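Local atomic coordinates of RNA pseudouridylate synthase domain-containing protein 1 (Homo sapiens, PDB entry 5VBB), a protein that probably binds RNA and isomerises selected uridines to pseudouridine, acting as a pseudouridine synthase of the RluA type. Residues 103-114 / 179-188; 12-22 / 217-227. All blocks are in the same frame, centred on the assembly; numbering follows the deposited sequence.

Contact 1 (103-114 / 179-188); sequences LRGHIQESRVTI and HCSALGHPVV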
loop_
_atom_site.group_PDB
_atom_site.type_symbol
_atom_site.label_atom_id
_atom_site.label_comp_id
_atom_site.label_asym_id
_atom_site.label_seq_id
_atom_site.Cartn_x
_atom_site.Cartn_y
_atom_site.Cartn_z
ATOM N N LEU A 103 12.064 1.678 -0.803
ATOM C CA LEU A 103 12.528 1.695 0.568
ATOM C C LEU A 103 13.968 2.177 0.651
ATOM O O LEU A 103 14.746 1.867 -0.245
ATOM C CB LEU A 103 12.493 0.261 1.114
ATOM C CG LEU A 103 11.158 -0.465 1.148
ATOM C CD1 LEU A 103 11.314 -1.756 1.922
ATOM C CD2 LEU A 103 10.081 0.405 1.785
ATOM N N ARG A 104 14.358 2.767 1.787
ATOM C CA ARG A 104 15.736 3.247 2.010
ATOM C C ARG A 104 16.716 2.090 2.149
ATOM O O ARG A 104 16.428 1.150 2.873
ATOM C CB ARG A 104 15.827 4.111 3.284
ATOM C CG ARG A 104 15.062 5.439 3.234
ATOM C CD ARG A 104 15.792 6.418 2.382
ATOM N NE ARG A 104 15.104 7.696 2.213
ATOM C CZ ARG A 104 15.361 8.546 1.231
ATOM N NH1 ARG A 104 16.290 8.263 0.326
ATOM N NH2 ARG A 104 14.665 9.669 1.119
ATOM N N GLY A 105 17.872 2.195 1.488
ATOM C CA GLY A 105 18.932 1.194 1.526
ATOM C C GLY A 105 18.737 0.047 0.557
ATOM O O GLY A 105 17.627 -0.198 0.076
ATOM N N HIS A 106 19.833 -0.670 0.271
ATOM C CA HIS A 106 19.866 -1.859 -0.579
ATOM C C HIS A 106 19.649 -3.095 0.309
ATOM O O HIS A 106 20.524 -3.412 1.106
ATOM C CB HIS A 106 21.231 -1.970 -1.287
ATOM C CG HIS A 106 21.402 -0.973 -2.397
ATOM N ND1 HIS A 106 22.630 -0.755 -2.980
ATOM C CD2 HIS A 106 20.463 -0.263 -3.072
ATOM C CE1 HIS A 106 22.423 0.146 -3.929
ATOM N NE2 HIS A 106 21.127 0.461 -4.030
ATOM N N ILE A 107 18.497 -3.783 0.184
ATOM C CA ILE A 107 18.194 -4.978 0.987
ATOM C C ILE A 107 18.902 -6.135 0.306
ATOM O O ILE A 107 18.604 -6.401 -0.855
ATOM C CB ILE A 107 16.667 -5.164 1.071
ATOM C CG1 ILE A 107 16.053 -3.952 1.804
ATOM C CG2 ILE A 107 16.297 -6.474 1.774
ATOM C CD1 ILE A 107 14.527 -3.905 1.948
ATOM N N GLN A 108 19.862 -6.799 0.987
ATOM C CA GLN A 108 20.659 -7.852 0.347
ATOM C C GLN A 108 19.932 -9.197 0.270
ATOM O O GLN A 108 20.181 -9.935 -0.671
ATOM C CB GLN A 108 22.010 -8.014 1.053
ATOM C CG GLN A 108 22.821 -6.714 1.132
ATOM C CD GLN A 108 23.136 -6.096 -0.221
ATOM O OE1 GLN A 108 23.326 -6.794 -1.230
ATOM N NE2 GLN A 108 23.243 -4.769 -0.268
ATOM N N GLU A 109 19.000 -9.490 1.179
ATOM C CA GLU A 109 18.193 -10.734 1.121
ATOM C C GLU A 109 17.197 -10.601 -0.038
ATOM O O GLU A 109 16.625 -9.530 -0.191
ATOM C CB GLU A 109 17.388 -10.929 2.414
ATOM C CG GLU A 109 18.210 -11.060 3.681
ATOM C CD GLU A 109 18.518 -9.812 4.486
ATOM O OE1 GLU A 109 17.966 -8.735 4.167
ATOM O OE2 GLU A 109 19.346 -9.907 5.422
ATOM N N SER A 110 16.941 -11.662 -0.812
ATOM C CA SER A 110 15.981 -11.575 -1.919
ATOM C C SER A 110 14.538 -11.523 -1.417
ATOM O O SER A 110 13.688 -10.912 -2.055
ATOM C CB SER A 110 16.162 -12.731 -2.900
ATOM O OG SER A 110 15.534 -13.924 -2.465
ATOM N N ARG A 111 14.261 -12.180 -0.282
ATOM C CA ARG A 111 12.918 -12.222 0.304
ATOM C C ARG A 111 13.037 -12.190 1.806
ATOM O O ARG A 111 13.941 -12.826 2.372
ATOM C CB ARG A 111 12.171 -13.493 -0.135
ATOM C CG ARG A 111 10.725 -13.596 0.367
ATOM C CD ARG A 111 10.075 -14.822 -0.207
ATOM N NE ARG A 111 8.619 -14.802 -0.109
ATOM C CZ ARG A 111 7.833 -15.777 -0.556
ATOM N NH1 ARG A 111 8.357 -16.840 -1.148
ATOM N NH2 ARG A 111 6.515 -15.685 -0.437
ATOM N N VAL A 112 12.169 -11.418 2.451
ATOM C CA VAL A 112 12.171 -11.269 3.909
ATOM C C VAL A 112 10.764 -11.477 4.426
ATOM O O VAL A 112 9.827 -10.843 3.932
ATOM C CB VAL A 112 12.693 -9.866 4.326
ATOM C CG1 VAL A 112 12.646 -9.666 5.837
ATOM C CG2 VAL A 112 14.093 -9.617 3.794
ATOM N N THR A 113 10.630 -12.297 5.463
ATOM C CA THR A 113 9.369 -12.489 6.185
ATOM C C THR A 113 9.492 -11.561 7.375
ATOM O O THR A 113 10.470 -11.660 8.104
ATOM C CB THR A 113 9.228 -13.942 6.646
ATOM O OG1 THR A 113 9.192 -14.767 5.501
ATOM C CG2 THR A 113 7.974 -14.171 7.423
ATOM N N ILE A 114 8.563 -10.635 7.557
ATOM C CA ILE A 114 8.615 -9.682 8.679
ATOM C C ILE A 114 7.451 -10.045 9.548
ATOM O O ILE A 114 6.291 -9.880 9.143
ATOM C CB ILE A 114 8.524 -8.213 8.257
ATOM C CG1 ILE A 114 9.437 -7.925 7.035
ATOM C CG2 ILE A 114 8.892 -7.353 9.472
ATOM C CD1 ILE A 114 9.193 -6.661 6.366
ATOM N N HIS A 179 6.691 -2.062 9.568
ATOM C CA HIS A 179 7.547 -3.220 9.349
ATOM C C HIS A 179 8.828 -2.863 8.571
ATOM O O HIS A 179 9.901 -3.349 8.926
ATOM C CB HIS A 179 6.789 -4.333 8.638
ATOM C CG HIS A 179 6.115 -5.339 9.542
ATOM N ND1 HIS A 179 5.268 -6.285 9.029
ATOM C CD2 HIS A 179 6.193 -5.512 10.887
ATOM C CE1 HIS A 179 4.845 -7.001 10.068
ATOM N NE2 HIS A 179 5.437 -6.602 11.195
ATOM N N CYS A 180 8.713 -2.079 7.494
ATOM C CA CYS A 180 9.899 -1.717 6.682
ATOM C C CYS A 180 10.866 -0.816 7.479
ATOM O O CYS A 180 12.075 -1.056 7.493
ATOM C CB CYS A 180 9.438 -1.064 5.380
ATOM S SG CYS A 180 8.610 -2.234 4.270
ATOM N N SER A 181 10.308 0.125 8.251
ATOM C CA SER A 181 11.080 0.996 9.134
ATOM C C SER A 181 11.771 0.179 10.228
ATOM O O SER A 181 12.941 0.431 10.531
ATOM C CB SER A 181 10.176 2.064 9.741
ATOM O OG SER A 181 10.889 2.867 10.665
ATOM N N ALA A 182 11.077 -0.829 10.779
ATOM C CA ALA A 182 11.626 -1.719 11.799
ATOM C C ALA A 182 12.815 -2.551 11.270
ATOM O O ALA A 182 13.686 -2.910 12.054
ATOM C CB ALA A 182 10.549 -2.649 12.316
ATOM N N LEU A 183 12.815 -2.904 9.959
ATOM C CA LEU A 183 13.943 -3.613 9.329
ATOM C C LEU A 183 15.147 -2.688 9.116
ATOM O O LEU A 183 16.172 -3.168 8.662
ATOM C CB LEU A 183 13.599 -4.135 7.915
ATOM C CG LEU A 183 12.770 -5.344 7.732
ATOM C CD1 LEU A 183 12.657 -5.664 6.213
ATOM C CD2 LEU A 183 13.333 -6.511 8.495
ATOM N N GLY A 184 14.952 -1.377 9.246
ATOM C CA GLY A 184 15.951 -0.368 8.937
ATOM C C GLY A 184 15.863 0.077 7.491
ATOM O O GLY A 184 16.831 0.638 6.994
ATOM N N HIS A 185 14.701 -0.166 6.790
ATOM C CA HIS A 185 14.495 0.196 5.376
ATOM C C HIS A 185 13.186 0.913 5.222
ATOM O O HIS A 185 12.257 0.398 4.585
ATOM C CB HIS A 185 14.583 -1.063 4.495
ATOM C CG HIS A 185 15.913 -1.732 4.623
ATOM N ND1 HIS A 185 17.043 -1.178 4.074
ATOM C CD2 HIS A 185 16.262 -2.860 5.279
ATOM C CE1 HIS A 185 18.040 -1.987 4.386
ATOM N NE2 HIS A 185 17.606 -3.010 5.115
ATOM N N PRO A 186 13.064 2.110 5.833
ATOM C CA PRO A 186 11.784 2.825 5.777
ATOM C C PRO A 186 11.352 3.198 4.371
ATOM O O PRO A 186 12.179 3.358 3.472
ATOM C CB PRO A 186 12.029 4.082 6.631
ATOM C CG PRO A 186 13.488 4.200 6.751
ATOM C CD PRO A 186 14.067 2.849 6.645
ATOM N N VAL A 187 10.045 3.441 4.208
ATOM C CA VAL A 187 9.531 3.867 2.927
ATOM C C VAL A 187 10.053 5.270 2.646
ATOM O O VAL A 187 10.029 6.140 3.508
ATOM C CB VAL A 187 7.988 3.822 2.887
ATOM C CG1 VAL A 187 7.460 4.407 1.587
ATOM C CG2 VAL A 187 7.471 2.423 3.123
ATOM N N VAL A 188 10.520 5.481 1.414
ATOM C CA VAL A 188 11.006 6.777 0.966
ATOM C C VAL A 188 9.861 7.771 1.009
ATOM O O VAL A 188 8.779 7.487 0.516
ATOM C CB VAL A 188 11.625 6.682 -0.452
ATOM C CG1 VAL A 188 11.932 8.064 -1.015
ATOM C CG2 VAL A 188 12.896 5.811 -0.440
#
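His185 and Arg104 meet at the polar heart of this contact. The imidazole ND1 donates to the backbone O of Arg104 at 2.7 Å, the acceptor lying 3° out of the ring plane and the donor in the carbonyl plane, and this fixes the rotation of the ring. Over one face of the same ring, CG1 of Ile107 sits 3.5 Å from the centroid and almost on its normal, a CH-pi contact. Pro186 O receives the amide of Arg104 (N to O 2.8 Å), and the neighbouring Leu103 and Val187 form a single beta bridge, so the chain leaving helix 175-182 is tied to the end of strand 96-104. Leu103 carries CG beside its backbone N (chi1 -60°), and its two methyls part: CD1 touches Cys180 SG at 3.6 Å, while CD2 meets CG2 of Val187. The Arg104 chain bends at chi2 (-75°), which lays the guanidinium against the methyls of Val188; its NE is paired with Glu200. At the other end, Ile114 puts CG2 over one face of the His179 ring, 3.6 Å from the centroid, and its CD1 reaches tip to tip to CD1 of Leu183 (3.6 Å). His179 is held by polar partners too, ND1 with Thr146 OG1 and NE2 with His116 O. Gly184, at positive phi, closes the helix in a Schellman motif and turns the chain toward His185. Each histidine thus has a methyl or methylene group over one ring face and a polar hold at its edge, through ND1 for His185 and both nitrogens for His179, which implies fixed ring orientations at a partly buried joint between helix and sheet.

Contact 2 (12-22 / 217-227); sequences VYRSRDFLVVN and TDTECVEVCTP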
loop_
_atom_site.group_PDB
_atom_site.type_symbol
_atom_site.label_atom_id
_atom_site.label_comp_id
_atom_site.label_asym_id
_atom_site.label_seq_id
_atom_site.Cartn_x
_atom_site.Cartn_y
_atom_site.Cartn_z
ATOM N N VAL A 12 -9.642 1.811 -12.473
ATOM C CA VAL A 12 -8.924 0.656 -12.993
ATOM C C VAL A 12 -9.839 -0.552 -13.149
ATOM O O VAL A 12 -9.400 -1.549 -13.683
ATOM C CB VAL A 12 -7.677 0.321 -12.134
ATOM C CG1 VAL A 12 -6.684 1.465 -12.218
ATOM C CG2 VAL A 12 -8.030 0.041 -10.685
ATOM N N TYR A 13 -11.103 -0.444 -12.733
ATOM C CA TYR A 13 -12.056 -1.523 -12.786
ATOM C C TYR A 13 -13.429 -0.940 -12.545
ATOM O O TYR A 13 -13.622 -0.214 -11.569
ATOM C CB TYR A 13 -11.710 -2.548 -11.693
ATOM C CG TYR A 13 -12.615 -3.746 -11.631
ATOM C CD1 TYR A 13 -13.906 -3.639 -11.124
ATOM C CD2 TYR A 13 -12.123 -5.022 -11.871
ATOM C CE1 TYR A 13 -14.725 -4.748 -11.000
ATOM C CE2 TYR A 13 -12.920 -6.145 -11.703
ATOM C CZ TYR A 13 -14.240 -5.995 -11.333
ATOM O OH TYR A 13 -15.002 -7.112 -11.182
ATOM N N ARG A 14 -14.401 -1.280 -13.396
ATOM C CA ARG A 14 -15.766 -0.817 -13.190
ATOM C C ARG A 14 -16.691 -1.904 -13.672
ATOM O O ARG A 14 -16.558 -2.370 -14.797
ATOM C CB ARG A 14 -16.020 0.524 -13.908
ATOM C CG ARG A 14 -17.481 1.025 -14.030
ATOM C CD ARG A 14 -17.946 1.926 -12.912
ATOM N NE ARG A 14 -19.361 2.320 -13.050
ATOM C CZ ARG A 14 -19.826 3.269 -13.862
ATOM N NH1 ARG A 14 -19.001 3.934 -14.666
ATOM N NH2 ARG A 14 -21.129 3.537 -13.903
ATOM N N SER A 15 -17.575 -2.340 -12.783
ATOM C CA SER A 15 -18.633 -3.280 -13.055
ATOM C C SER A 15 -19.962 -2.636 -12.631
ATOM O O SER A 15 -19.992 -1.477 -12.235
ATOM C CB SER A 15 -18.409 -4.585 -12.298
ATOM O OG SER A 15 -18.688 -4.449 -10.914
ATOM N N ARG A 16 -21.049 -3.403 -12.686
ATOM C CA ARG A 16 -22.361 -2.948 -12.230
ATOM C C ARG A 16 -22.361 -2.702 -10.719
ATOM O O ARG A 16 -23.010 -1.778 -10.248
ATOM C CB ARG A 16 -23.422 -4.026 -12.545
ATOM C CG ARG A 16 -23.658 -4.244 -14.053
ATOM C CD ARG A 16 -24.211 -5.643 -14.384
ATOM N NE ARG A 16 -25.563 -5.862 -13.863
ATOM C CZ ARG A 16 -26.665 -5.286 -14.339
ATOM N NH1 ARG A 16 -26.600 -4.461 -15.381
ATOM N NH2 ARG A 16 -27.845 -5.532 -13.781
ATOM N N ASP A 17 -21.602 -3.518 -9.978
ATOM C CA ASP A 17 -21.585 -3.545 -8.521
ATOM C C ASP A 17 -20.379 -2.912 -7.854
ATOM O O ASP A 17 -20.487 -2.550 -6.684
ATOM C CB ASP A 17 -21.639 -5.010 -8.063
ATOM C CG ASP A 17 -22.991 -5.664 -8.245
ATOM O OD1 ASP A 17 -24.009 -4.987 -8.018
ATOM O OD2 ASP A 17 -23.026 -6.861 -8.574
ATOM N N PHE A 18 -19.224 -2.872 -8.524
ATOM C CA PHE A 18 -18.014 -2.357 -7.923
ATOM C C PHE A 18 -17.285 -1.411 -8.820
ATOM O O PHE A 18 -17.319 -1.526 -10.036
ATOM C CB PHE A 18 -17.063 -3.511 -7.556
ATOM C CG PHE A 18 -17.616 -4.405 -6.486
ATOM C CD1 PHE A 18 -17.603 -4.012 -5.161
ATOM C CD2 PHE A 18 -18.197 -5.621 -6.810
ATOM C CE1 PHE A 18 -18.051 -4.867 -4.165
ATOM C CE2 PHE A 18 -18.707 -6.446 -5.826
ATOM C CZ PHE A 18 -18.611 -6.074 -4.503
ATOM N N LEU A 19 -16.527 -0.543 -8.187
ATOM C CA LEU A 19 -15.663 0.417 -8.825
ATOM C C LEU A 19 -14.346 0.360 -8.044
ATOM O O LEU A 19 -14.387 0.386 -6.825
ATOM C CB LEU A 19 -16.322 1.795 -8.713
ATOM C CG LEU A 19 -15.547 3.009 -9.085
ATOM C CD1 LEU A 19 -15.008 2.897 -10.480
ATOM C CD2 LEU A 19 -16.429 4.224 -8.995
ATOM N N VAL A 20 -13.214 0.261 -8.729
ATOM C CA VAL A 20 -11.879 0.290 -8.096
ATOM C C VAL A 20 -11.154 1.479 -8.673
ATOM O O VAL A 20 -10.954 1.562 -9.886
ATOM C CB VAL A 20 -11.022 -0.992 -8.230
ATOM C CG1 VAL A 20 -9.736 -0.901 -7.402
ATOM C CG2 VAL A 20 -11.806 -2.222 -7.854
ATOM N N VAL A 21 -10.720 2.378 -7.795
ATOM C CA VAL A 21 -9.973 3.552 -8.216
ATOM C C VAL A 21 -8.510 3.304 -7.950
ATOM O O VAL A 21 -8.159 2.465 -7.113
ATOM C CB VAL A 21 -10.465 4.875 -7.541
ATOM C CG1 VAL A 21 -11.949 5.115 -7.812
ATOM C CG2 VAL A 21 -10.209 4.873 -6.043
ATOM N N ASN A 22 -7.657 4.051 -8.637
ATOM C CA ASN A 22 -6.228 4.085 -8.391
ATOM C C ASN A 22 -6.069 5.418 -7.628
ATOM O O ASN A 22 -5.995 6.485 -8.224
ATOM C CB ASN A 22 -5.445 4.039 -9.702
ATOM C CG ASN A 22 -3.960 4.096 -9.522
ATOM O OD1 ASN A 22 -3.463 4.096 -8.403
ATOM N ND2 ASN A 22 -3.223 4.126 -10.613
ATOM N N THR A 217 -15.742 -11.991 -3.874
ATOM C CA THR A 217 -17.134 -11.926 -3.398
ATOM C C THR A 217 -17.993 -13.046 -4.010
ATOM O O THR A 217 -17.639 -13.636 -5.025
ATOM C CB THR A 217 -17.795 -10.542 -3.649
ATOM O OG1 THR A 217 -18.214 -10.429 -5.017
ATOM C CG2 THR A 217 -16.911 -9.371 -3.263
ATOM N N ASP A 218 -19.139 -13.294 -3.389
ATOM C CA ASP A 218 -20.094 -14.335 -3.828
ATOM C C ASP A 218 -20.492 -14.197 -5.312
ATOM O O ASP A 218 -20.529 -15.203 -6.011
ATOM C CB ASP A 218 -21.348 -14.350 -2.945
ATOM C CG ASP A 218 -22.067 -13.023 -2.753
ATOM O OD1 ASP A 218 -21.678 -12.036 -3.405
ATOM O OD2 ASP A 218 -23.014 -12.973 -1.934
ATOM N N THR A 219 -20.681 -12.970 -5.804
ATOM C CA THR A 219 -21.087 -12.701 -7.186
ATOM C C THR A 219 -19.967 -12.311 -8.148
ATOM O O THR A 219 -20.161 -12.380 -9.361
ATOM C CB THR A 219 -22.089 -11.525 -7.178
ATOM O OG1 THR A 219 -21.479 -10.403 -6.539
ATOM C CG2 THR A 219 -23.377 -11.861 -6.468
ATOM N N GLU A 220 -18.828 -11.812 -7.639
ATOM C CA GLU A 220 -17.814 -11.256 -8.509
ATOM C C GLU A 220 -16.441 -11.293 -7.867
ATOM O O GLU A 220 -16.332 -10.949 -6.700
ATOM C CB GLU A 220 -18.229 -9.797 -8.720
ATOM C CG GLU A 220 -17.461 -9.009 -9.754
ATOM C CD GLU A 220 -18.112 -7.659 -9.982
ATOM O OE1 GLU A 220 -19.347 -7.552 -9.833
ATOM O OE2 GLU A 220 -17.381 -6.690 -10.271
ATOM N N CYS A 221 -15.406 -11.689 -8.600
ATOM C CA CYS A 221 -14.042 -11.658 -8.057
ATOM C C CYS A 221 -13.440 -10.383 -8.554
ATOM O O CYS A 221 -13.031 -10.292 -9.722
ATOM C CB CYS A 221 -13.226 -12.875 -8.479
ATOM S SG CYS A 221 -11.533 -12.882 -7.841
ATOM N N VAL A 222 -13.446 -9.360 -7.682
ATOM C CA VAL A 222 -12.904 -8.043 -8.008
ATOM C C VAL A 222 -11.415 -8.196 -7.921
ATOM O O VAL A 222 -10.918 -8.354 -6.816
ATOM C CB VAL A 222 -13.406 -6.954 -7.039
ATOM C CG1 VAL A 222 -12.777 -5.584 -7.359
ATOM C CG2 VAL A 222 -14.921 -6.890 -7.024
ATOM N N GLU A 223 -10.704 -8.203 -9.066
ATOM C CA GLU A 223 -9.266 -8.402 -9.044
ATOM C C GLU A 223 -8.579 -7.354 -9.889
ATOM O O GLU A 223 -8.879 -7.218 -11.082
ATOM C CB GLU A 223 -8.957 -9.813 -9.525
ATOM C CG GLU A 223 -7.483 -10.115 -9.695
ATOM C CD GLU A 223 -7.215 -11.556 -10.070
ATOM O OE1 GLU A 223 -8.156 -12.250 -10.515
ATOM O OE2 GLU A 223 -6.061 -12.001 -9.891
ATOM N N VAL A 224 -7.674 -6.584 -9.294
ATOM C CA VAL A 224 -7.012 -5.560 -10.073
ATOM C C VAL A 224 -5.546 -5.581 -9.771
ATOM O O VAL A 224 -5.091 -5.971 -8.684
ATOM C CB VAL A 224 -7.622 -4.113 -9.940
ATOM C CG1 VAL A 224 -9.137 -4.150 -9.888
ATOM C CG2 VAL A 224 -7.092 -3.359 -8.733
ATOM N N CYS A 225 -4.814 -5.198 -10.800
ATOM C CA CYS A 225 -3.405 -4.999 -10.795
ATOM C C CYS A 225 -3.175 -3.692 -11.500
ATOM O O CYS A 225 -3.250 -3.628 -12.725
ATOM C CB CYS A 225 -2.697 -6.150 -11.491
ATOM S SG CYS A 225 -0.992 -6.271 -11.016
ATOM N N THR A 226 -3.015 -2.631 -10.715
ATOM C CA THR A 226 -2.881 -1.294 -11.241
ATOM C C THR A 226 -1.531 -1.078 -11.928
ATOM O O THR A 226 -0.581 -1.834 -11.668
ATOM C CB THR A 226 -2.930 -0.229 -10.115
ATOM O OG1 THR A 226 -1.672 -0.231 -9.433
ATOM C CG2 THR A 226 -4.075 -0.397 -9.160
ATOM N N PRO A 227 -1.391 0.030 -12.695
ATOM C CA PRO A 227 -0.077 0.362 -13.251
ATOM C C PRO A 227 0.945 0.644 -12.149
ATOM O O PRO A 227 0.596 1.090 -11.053
ATOM C CB PRO A 227 -0.335 1.652 -14.041
ATOM C CG PRO A 227 -1.782 1.655 -14.323
ATOM C CD PRO A 227 -2.401 1.028 -13.104
HETATM O O HOH W 1 -14.659 -9.481 -12.488
HETATM O O HOH W 2 -0.173 3.628 -10.638
#
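Val20 and Val222 touch at the apolar centre, CG2 to CG1 at 3.5 Å, and Val224 adds CG2 against CG1 of Val20. The strands behind them, 18-22 and 221-225, run 17° from parallel with axes 8.9 Å apart, a spacing bridged by side chains. Val222 serves two rings. Its CG1 lies over the centre of the Tyr13 face, 4.2 Å from the centroid, and its CG2 covers a face of Phe18. Val224 CG1 packs on Tyr13 CB at 3.5 Å. With CG anti to the backbone N (chi1 -179°), the Tyr13 ring extends to the polar edge, where OH donates to Glu220 OE2 at 2.6 Å. Ring and carboxylate are nearly coplanar, 21° apart. That hydroxyl uses the anti lone pair of OE2; Ser15 OG donates to the syn one at 2.7 Å, so one oxygen is gripped twice. Ser15 OG in turn accepts from the amides of Asp17 and Phe18, an ST turn and ST motif that set it for Glu220. A water also donates to Tyr13 OH. A leucine in place of Tyr13 would probably leave Glu220 OE2 with Ser15 as its one donor across the contact and uncover the Val222 methyl. Val12 and Tyr13 both face Val20, a classic beta bulge within the hairpin of strands 10-14 and 18-23, whose face packs on edge strand 221-225 of the larger antiparallel sheet.

Contacts 1 and 2 lie on opposite sides of the chain's centre, their own centres about 30 Å apart and their nearest atoms about 15 Å, yet both reach the seven-stranded antiparallel sheet. Contact 1 seats a helix end and the loop after it on strands 96-104 and 111-114, whereas contact 2 lays a hairpin of the four-stranded sheet against strand 221-225. Both are partly buried, with 8 of 15 touching residues buried in the first and 6 of 16 in the second. Contact 1 uses backbone carbonyls as acceptors; contact 2 has no direct backbone bond between its segments and relies on a carboxylate. Only contact 1 comes near the probable catalytic Asp67, about 9 Å from the Val187 side chain.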